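Local structure of phage-related protein (4JG2) at residues V39-V42 with N43-L46; P109-G113 with D114-D118; I182-I185 with R186-E189. The protein is of unknown function but belongs to the Enc34 family of phage single-stranded DNA-binding proteins, and so probably binds single-stranded DNA. One frame throughout, in Å; residues are numbered along the deposited sequence. Where two conformers were deposited one is given.

Contact 1 (V39-V42 with N43-L46); sequences VTSV and NTRL
Thr44 turns its hydroxyl to the side of its own backbone N (chi1 -56°), and Thr40 sets OG1 between its backbone N and carbonyl carbon (chi1 71°); these rotations bring the hydroxyls together at the foot of a type I beta turn, Ser41 to Thr44, with Thr40 just before it. The turn carries the chain from strand 37-39 into strand 45-50. The two threonine side chains cross at about a right angle, and Thr40 OG1 donates to Thr44 OG1 at 2.8 Å. Thr44 OG1 in turn donates to Ser41 O, 2.7 Å away, approaching only slightly tilted from the carbonyl plane. The closing bond of the turn reaches the same oxygen: Thr44 N lies 3.1 Å from Ser41 O, but well above the carbonyl plane, 56° out of it. Ser41 O is therefore gripped twice by one residue, once through its backbone and once through its hydroxyl.

The next layer is an ST turn, in which Ser41 OG accepts from Asn43 N at 2.9 Å. Asp74 makes a weak hydrogen bond to that serine hydroxyl. Val160 N of strand 157-169 donates to Thr40 OG1, placing Thr40 against the sheet, while the Thr44 side chain packs on Val68. Both threonines are buried, and their hydroxyls find partners inside the turn and its surroundings. A water bridges the two segments: it accepts from Ser41 N at 3.0 Å and donates to Thr44 OG1 at 2.9 Å.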
loop_
_atom_site.group_PDB
_atom_site.type_symbol
_atom_site.label_atom_id
_atom_site.label_comp_id
_atom_site.label_asym_id
_atom_site.label_seq_id
_atom_site.Cartn_x
_atom_site.Cartn_y
_atom_site.Cartn_z
ATOM N N VAL A 39 7.928 -2.323 -5.531
ATOM C CA VAL A 39 7.275 -1.290 -6.343
ATOM C C VAL A 39 6.263 -1.980 -7.246
ATOM O O VAL A 39 6.642 -2.838 -8.057
ATOM C CB VAL A 39 8.270 -0.428 -7.124
ATOM C CG1 VAL A 39 7.586 0.740 -7.810
ATOM C CG2 VAL A 39 9.330 0.137 -6.220
ATOM N N THR A 40 4.982 -1.661 -7.089
ATOM C CA THR A 40 3.909 -2.338 -7.848
ATOM C C THR A 40 3.915 -1.931 -9.317
ATOM O O THR A 40 4.649 -1.009 -9.716
ATOM C CB THR A 40 2.545 -2.113 -7.186
ATOM O OG1 THR A 40 2.177 -0.762 -7.379
ATOM C CG2 THR A 40 2.561 -2.421 -5.695
ATOM N N SER A 41 3.104 -2.640 -10.090
ATOM C CA SER A 41 3.095 -2.456 -11.547
ATOM C C SER A 41 2.346 -1.259 -12.019
ATOM O O SER A 41 1.516 -0.668 -11.294
ATOM C CB SER A 41 2.542 -3.732 -12.270
ATOM O OG SER A 41 1.154 -3.604 -12.371
ATOM N N VAL A 42 2.508 -0.946 -13.286
ATOM C CA VAL A 42 1.706 0.114 -13.917
ATOM C C VAL A 42 0.200 -0.169 -13.960
ATOM O O VAL A 42 -0.581 0.722 -14.271
ATOM C CB VAL A 42 2.207 0.426 -15.354
ATOM C CG1 VAL A 42 3.605 0.990 -15.301
ATOM C CG2 VAL A 42 2.131 -0.768 -16.296
ATOM N N ASN A 43 -0.187 -1.447 -13.683
ATOM C CA ASN A 43 -1.625 -1.821 -13.696
ATOM C C ASN A 43 -2.274 -1.795 -12.343
ATOM O O ASN A 43 -3.428 -2.156 -12.183
ATOM C CB ASN A 43 -1.786 -3.183 -14.349
ATOM C CG ASN A 43 -1.284 -3.163 -15.755
ATOM O OD1 ASN A 43 -1.696 -2.345 -16.551
ATOM N ND2 ASN A 43 -0.360 -3.983 -16.009
ATOM N N THR A 44 -1.561 -1.233 -11.367
ATOM C CA THR A 44 -2.070 -1.067 -10.000
ATOM C C THR A 44 -3.122 0.052 -9.991
ATOM O O THR A 44 -2.901 1.112 -10.587
ATOM C CB THR A 44 -0.956 -0.582 -9.064
ATOM O OG1 THR A 44 0.120 -1.495 -9.131
ATOM C CG2 THR A 44 -1.426 -0.392 -7.701
ATOM N N ARG A 45 -4.272 -0.186 -9.362
ATOM C CA ARG A 45 -5.310 0.831 -9.246
ATOM C C ARG A 45 -5.375 1.342 -7.806
ATOM O O ARG A 45 -5.148 0.574 -6.869
ATOM C CB ARG A 45 -6.669 0.279 -9.692
ATOM C CG ARG A 45 -7.691 1.341 -10.006
ATOM C CD ARG A 45 -8.981 0.751 -10.544
ATOM N NE ARG A 45 -9.929 1.789 -10.953
ATOM C CZ ARG A 45 -11.215 1.590 -11.153
ATOM N NH1 ARG A 45 -11.703 0.354 -11.011
ATOM N NH2 ARG A 45 -12.021 2.547 -11.520
ATOM N N LEU A 46 -5.673 2.629 -7.619
ATOM C CA LEU A 46 -5.759 3.213 -6.276
ATOM C C LEU A 46 -7.194 3.253 -5.825
ATOM O O LEU A 46 -8.099 3.757 -6.535
ATOM C CB LEU A 46 -5.177 4.632 -6.283
ATOM C CG LEU A 46 -3.789 4.784 -6.870
ATOM C CD1 LEU A 46 -3.289 6.183 -6.687
ATOM C CD2 LEU A 46 -2.799 3.791 -6.282
HETATM O O HOH W 1 0.708 -4.289 -9.212
#

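Contact 2 (P109-G113 with D114-D118); sequences PLRDG and DVERD
Arg111 and Glu116 meet in a salt bridge that spans the turn after strand 111-112. The guanidinium comes side-on, with NE and NH2 both directed at a single carboxylate oxygen: NE lies 3.1 Å and NH2 2.9 Å from Glu116 OE1. That oxygen sits in the guanidinium plane, at its edge, and receives both nitrogens on its syn side. The two flat groups are nevertheless steeply inclined to each other, their planes 73° apart, so this is not the coplanar pairing of two nitrogens with two oxygens; NE adds only a weak bond to OE2. Bends at chi2 and chi3 curl the arginine back so that NE and NH2 face the glutamate.

Glu116 OE2 turns chiefly to the backbone. Asp112 N points at it along a nearly straight bond of 2.9 Å, arriving from above the carboxylate plane. The return bond runs from Glu116 N to Asp112 O, also 2.9 Å, closing an alpha turn, with Val115 N adding a weak bond to the same carbonyl. Asp112 also starts an Asx turn: its OD1 accepts from Asp114 N at 3.0 Å, on the anti side. Beyond these, Arg111 NH1 bonds to Leu108 O, and Gly124 N binds Asp114 OD1. Lys72 forms salt bridges with Asp112 OD1 and Asp114 OD2.

Those two aspartate oxygens, OD1 of Asp112 and OD2 of Asp114, come within 4.1 Å of each other, a like-charge approach that the shared Lys72 ammonium probably offsets. Likewise Arg111 probably compensates the charge of Glu116, leaving a partly exposed turn built on Asp112, Asp114 and Glu116, each with a positive partner and a backbone N-H.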
loop_
_atom_site.group_PDB
_atom_site.type_symbol
_atom_site.label_atom_id
_atom_site.label_comp_id
_atom_site.label_asym_id
_atom_site.label_seq_id
_atom_site.Cartn_x
_atom_site.Cartn_y
_atom_site.Cartn_z
ATOM N N PRO A 109 -0.577 -8.857 5.050
ATOM C CA PRO A 109 -1.082 -7.698 4.307
ATOM C C PRO A 109 -1.722 -7.927 2.950
ATOM O O PRO A 109 -2.501 -7.103 2.486
ATOM C CB PRO A 109 0.161 -6.785 4.194
ATOM C CG PRO A 109 1.277 -7.792 4.093
ATOM C CD PRO A 109 0.890 -8.845 5.113
ATOM N N LEU A 110 -1.379 -9.043 2.271
ATOM C CA LEU A 110 -1.972 -9.257 0.919
ATOM C C LEU A 110 -3.351 -9.857 1.076
ATOM O O LEU A 110 -3.498 -11.039 1.405
ATOM C CB LEU A 110 -1.060 -10.134 0.092
ATOM C CG LEU A 110 -1.464 -10.251 -1.360
ATOM C CD1 LEU A 110 -1.154 -8.984 -2.135
ATOM C CD2 LEU A 110 -0.776 -11.440 -1.987
ATOM N N ARG A 111 -4.384 -9.060 0.838
ATOM C CA ARG A 111 -5.783 -9.439 1.046
ATOM C C ARG A 111 -6.437 -9.760 -0.279
ATOM O O ARG A 111 -6.014 -9.305 -1.338
ATOM C CB ARG A 111 -6.507 -8.272 1.730
ATOM C CG ARG A 111 -5.849 -7.710 2.964
ATOM C CD ARG A 111 -5.366 -8.736 3.922
ATOM N NE ARG A 111 -6.414 -9.605 4.392
ATOM C CZ ARG A 111 -6.292 -10.447 5.401
ATOM N NH1 ARG A 111 -5.139 -10.511 6.059
ATOM N NH2 ARG A 111 -7.298 -11.174 5.767
ATOM N N ASP A 112 -7.507 -10.559 -0.246
ATOM C CA ASP A 112 -8.138 -11.083 -1.432
ATOM C C ASP A 112 -9.411 -10.273 -1.740
ATOM O O ASP A 112 -10.411 -10.408 -1.035
ATOM C CB ASP A 112 -8.459 -12.568 -1.234
ATOM C CG ASP A 112 -8.900 -13.265 -2.497
ATOM O OD1 ASP A 112 -9.474 -12.602 -3.360
ATOM O OD2 ASP A 112 -8.787 -14.491 -2.604
ATOM N N GLY A 113 -9.387 -9.464 -2.800
ATOM C CA GLY A 113 -10.517 -8.647 -3.181
ATOM C C GLY A 113 -11.744 -9.382 -3.621
ATOM O O GLY A 113 -12.821 -8.842 -3.538
ATOM N N ASP A 114 -11.583 -10.615 -4.090
ATOM C CA ASP A 114 -12.742 -11.391 -4.529
ATOM C C ASP A 114 -13.559 -11.943 -3.392
ATOM O O ASP A 114 -14.768 -12.095 -3.532
ATOM C CB ASP A 114 -12.327 -12.556 -5.401
ATOM C CG ASP A 114 -11.856 -12.120 -6.767
ATOM O OD1 ASP A 114 -12.650 -11.424 -7.383
ATOM O OD2 ASP A 114 -10.764 -12.527 -7.212
ATOM N N VAL A 115 -12.934 -12.218 -2.267
ATOM C CA VAL A 115 -13.654 -12.864 -1.186
ATOM C C VAL A 115 -13.772 -12.001 0.079
ATOM O O VAL A 115 -14.680 -12.234 0.841
ATOM C CB VAL A 115 -13.143 -14.339 -1.009
ATOM C CG1 VAL A 115 -13.335 -15.200 -2.268
ATOM C CG2 VAL A 115 -11.733 -14.387 -0.608
ATOM N N GLU A 116 -12.897 -11.025 0.302
ATOM C CA GLU A 116 -12.957 -10.200 1.515
ATOM C C GLU A 116 -13.720 -8.878 1.352
ATOM O O GLU A 116 -13.890 -8.127 2.314
ATOM C CB GLU A 116 -11.567 -9.925 2.058
ATOM C CG GLU A 116 -10.763 -11.182 2.306
ATOM C CD GLU A 116 -9.445 -10.832 2.934
ATOM O OE1 GLU A 116 -9.461 -10.230 4.037
ATOM O OE2 GLU A 116 -8.398 -11.232 2.430
ATOM N N ARG A 117 -14.122 -8.602 0.117
ATOM C CA ARG A 117 -14.876 -7.402 -0.223
ATOM C C ARG A 117 -16.017 -7.743 -1.174
ATOM O O ARG A 117 -16.011 -8.784 -1.824
ATOM C CB ARG A 117 -13.971 -6.337 -0.855
ATOM C CG ARG A 117 -12.870 -5.790 0.060
ATOM C CD ARG A 117 -13.436 -5.069 1.285
ATOM N NE ARG A 117 -12.389 -4.391 2.053
ATOM C CZ ARG A 117 -11.793 -4.928 3.112
ATOM N NH1 ARG A 117 -12.142 -6.147 3.512
ATOM N NH2 ARG A 117 -10.855 -4.259 3.771
ATOM N N ASP A 118 -16.941 -6.786 -1.239
ATOM C CA ASP A 118 -18.080 -6.832 -2.145
ATOM C C ASP A 118 -18.060 -5.562 -2.934
ATOM O O ASP A 118 -18.974 -4.752 -2.787
ATOM C CB ASP A 118 -19.400 -6.737 -1.389
ATOM C CG ASP A 118 -19.470 -7.660 -0.259
ATOM O OD1 ASP A 118 -18.854 -8.761 -0.248
ATOM O OD2 ASP A 118 -20.134 -7.236 0.727
#

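Contact 3 (I182-I185 with R186-E189); sequences IQKI and RDGE
The Asp187 carboxylate meets the Lys184 ammonium obliquely: NZ stands above the carboxylate plane, 45° out of it, and makes a salt bridge to OD2 at 2.9 Å. The salt bridge spans a classic beta bulge at the end of strand 175-186, where Ile185 and Arg186 both face Tyr157 of the antiparallel neighbour 157-169. At the bulge itself the Arg186 guanidinium makes a cation-pi contact with Tyr157.

Neither end of the salt bridge is held by the other alone. Lys184 NZ also donates to Glu151 O, and Asp187 OD2 is hydrogen-bonded to Tyr153 OH, a hydroxyl that takes in Gly188 N as well. The ammonium of the buried Lys184 is thus met by a carboxylate and a carbonyl, and the tyrosine hydroxyl probably helps to position the carboxylate oxygen.

Lys184 gets there by leaving the backbone with CG anti to N (chi1 170°) and then bending at chi2 and again at chi4, which carries its chain along the strand toward the loop. On the way its last methylene rides over the Arg186 peptide, with Lys184 CE 3.4 Å from Arg186 O.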
loop_
_atom_site.group_PDB
_atom_site.type_symbol
_atom_site.label_atom_id
_atom_site.label_comp_id
_atom_site.label_asym_id
_atom_site.label_seq_id
_atom_site.Cartn_x
_atom_site.Cartn_y
_atom_site.Cartn_z
ATOM N N ILE A 182 4.472 7.378 -5.010
ATOM C CA ILE A 182 3.450 7.050 -6.011
ATOM C C ILE A 182 3.786 7.663 -7.359
ATOM O O ILE A 182 4.182 8.856 -7.389
ATOM C CB ILE A 182 2.054 7.581 -5.511
ATOM C CG1 ILE A 182 1.700 6.981 -4.139
ATOM C CG2 ILE A 182 0.969 7.363 -6.538
ATOM C CD1 ILE A 182 0.523 7.623 -3.471
ATOM N N GLN A 183 3.663 6.885 -8.431
ATOM C CA GLN A 183 3.918 7.357 -9.782
ATOM C C GLN A 183 2.616 7.164 -10.607
ATOM O O GLN A 183 2.255 6.052 -10.950
ATOM C CB GLN A 183 5.071 6.593 -10.433
ATOM C CG GLN A 183 5.325 7.053 -11.865
ATOM C CD GLN A 183 6.482 6.366 -12.493
ATOM O OE1 GLN A 183 6.639 5.159 -12.376
ATOM N NE2 GLN A 183 7.331 7.144 -13.185
ATOM N N LYS A 184 1.937 8.284 -10.932
ATOM C CA LYS A 184 0.761 8.247 -11.762
ATOM C C LYS A 184 1.070 7.720 -13.163
ATOM O O LYS A 184 1.993 8.183 -13.792
ATOM C CB LYS A 184 0.211 9.674 -11.906
ATOM C CG LYS A 184 -0.894 9.844 -12.935
ATOM C CD LYS A 184 -2.212 9.223 -12.575
ATOM C CE LYS A 184 -3.254 9.368 -13.681
ATOM N NZ LYS A 184 -3.653 10.752 -13.987
ATOM N N ILE A 185 0.254 6.765 -13.635
ATOM C CA ILE A 185 0.421 6.182 -14.982
ATOM C C ILE A 185 -0.736 6.531 -15.897
ATOM O O ILE A 185 -0.477 7.060 -16.991
ATOM C CB ILE A 185 0.580 4.655 -14.907
ATOM C CG1 ILE A 185 1.797 4.285 -14.065
ATOM C CG2 ILE A 185 0.694 4.087 -16.327
ATOM C CD1 ILE A 185 3.138 4.734 -14.556
ATOM N N ARG A 186 -1.965 6.295 -15.511
ATOM C CA ARG A 186 -3.111 6.571 -16.411
ATOM C C ARG A 186 -4.374 6.785 -15.627
ATOM O O ARG A 186 -4.509 6.348 -14.478
ATOM C CB ARG A 186 -3.312 5.535 -17.506
ATOM C CG ARG A 186 -3.648 4.232 -17.034
ATOM C CD ARG A 186 -3.763 3.212 -18.170
ATOM N NE ARG A 186 -4.123 1.896 -17.622
ATOM C CZ ARG A 186 -5.367 1.403 -17.521
ATOM N NH1 ARG A 186 -6.425 2.073 -17.974
ATOM N NH2 ARG A 186 -5.535 0.207 -16.987
ATOM N N ASP A 187 -5.283 7.528 -16.223
ATOM C CA ASP A 187 -6.576 7.807 -15.626
ATOM C C ASP A 187 -7.387 6.541 -15.577
ATOM O O ASP A 187 -7.166 5.614 -16.339
ATOM C CB ASP A 187 -7.333 8.898 -16.432
ATOM C CG ASP A 187 -6.652 10.241 -16.287
ATOM O OD1 ASP A 187 -6.500 10.978 -17.308
ATOM O OD2 ASP A 187 -6.246 10.591 -15.164
ATOM N N GLY A 188 -8.291 6.523 -14.624
ATOM C CA GLY A 188 -9.304 5.463 -14.513
ATOM C C GLY A 188 -10.597 6.106 -14.029
ATOM O O GLY A 188 -10.599 7.290 -13.592
ATOM N N GLU A 189 -11.672 5.348 -14.059
ATOM C CA GLU A 189 -12.932 5.896 -13.600
ATOM C C GLU A 189 -12.841 6.204 -12.106
ATOM O O GLU A 189 -12.337 5.401 -11.324
ATOM C CB GLU A 189 -14.106 4.937 -13.868
ATOM C CG GLU A 189 -14.784 5.010 -15.216
ATOM C CD GLU A 189 -15.598 6.358 -15.304
ATOM O OE1 GLU A 189 -16.733 6.622 -14.688
ATOM O OE2 GLU A 189 -15.008 7.194 -15.955
#

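In the fold
Contacts 1 and 3 are neighbours, their centres about 9 Å apart, and both lean on strand 157-169. They touch directly: Val42 CG1 packs on Ile185 CD1 at 3.8 Å, and Arg45 NH2 probably hydrogen-bonds to Glu189 O. Contact 2 lies farther off, its centre about 16 Å from that of contact 1 and 22 Å from that of contact 3. Contacts 1 and 2 still reach the same four-stranded sheet, in which strands 45-50 and 111-112 are the outermost within this chain. The chemistry follows place: partly buried contact 1 relies on neutral hydroxyls, backbone N-H groups and one water, surface contact 2 on several charged groups, and partly buried contact 3 on one ion pair.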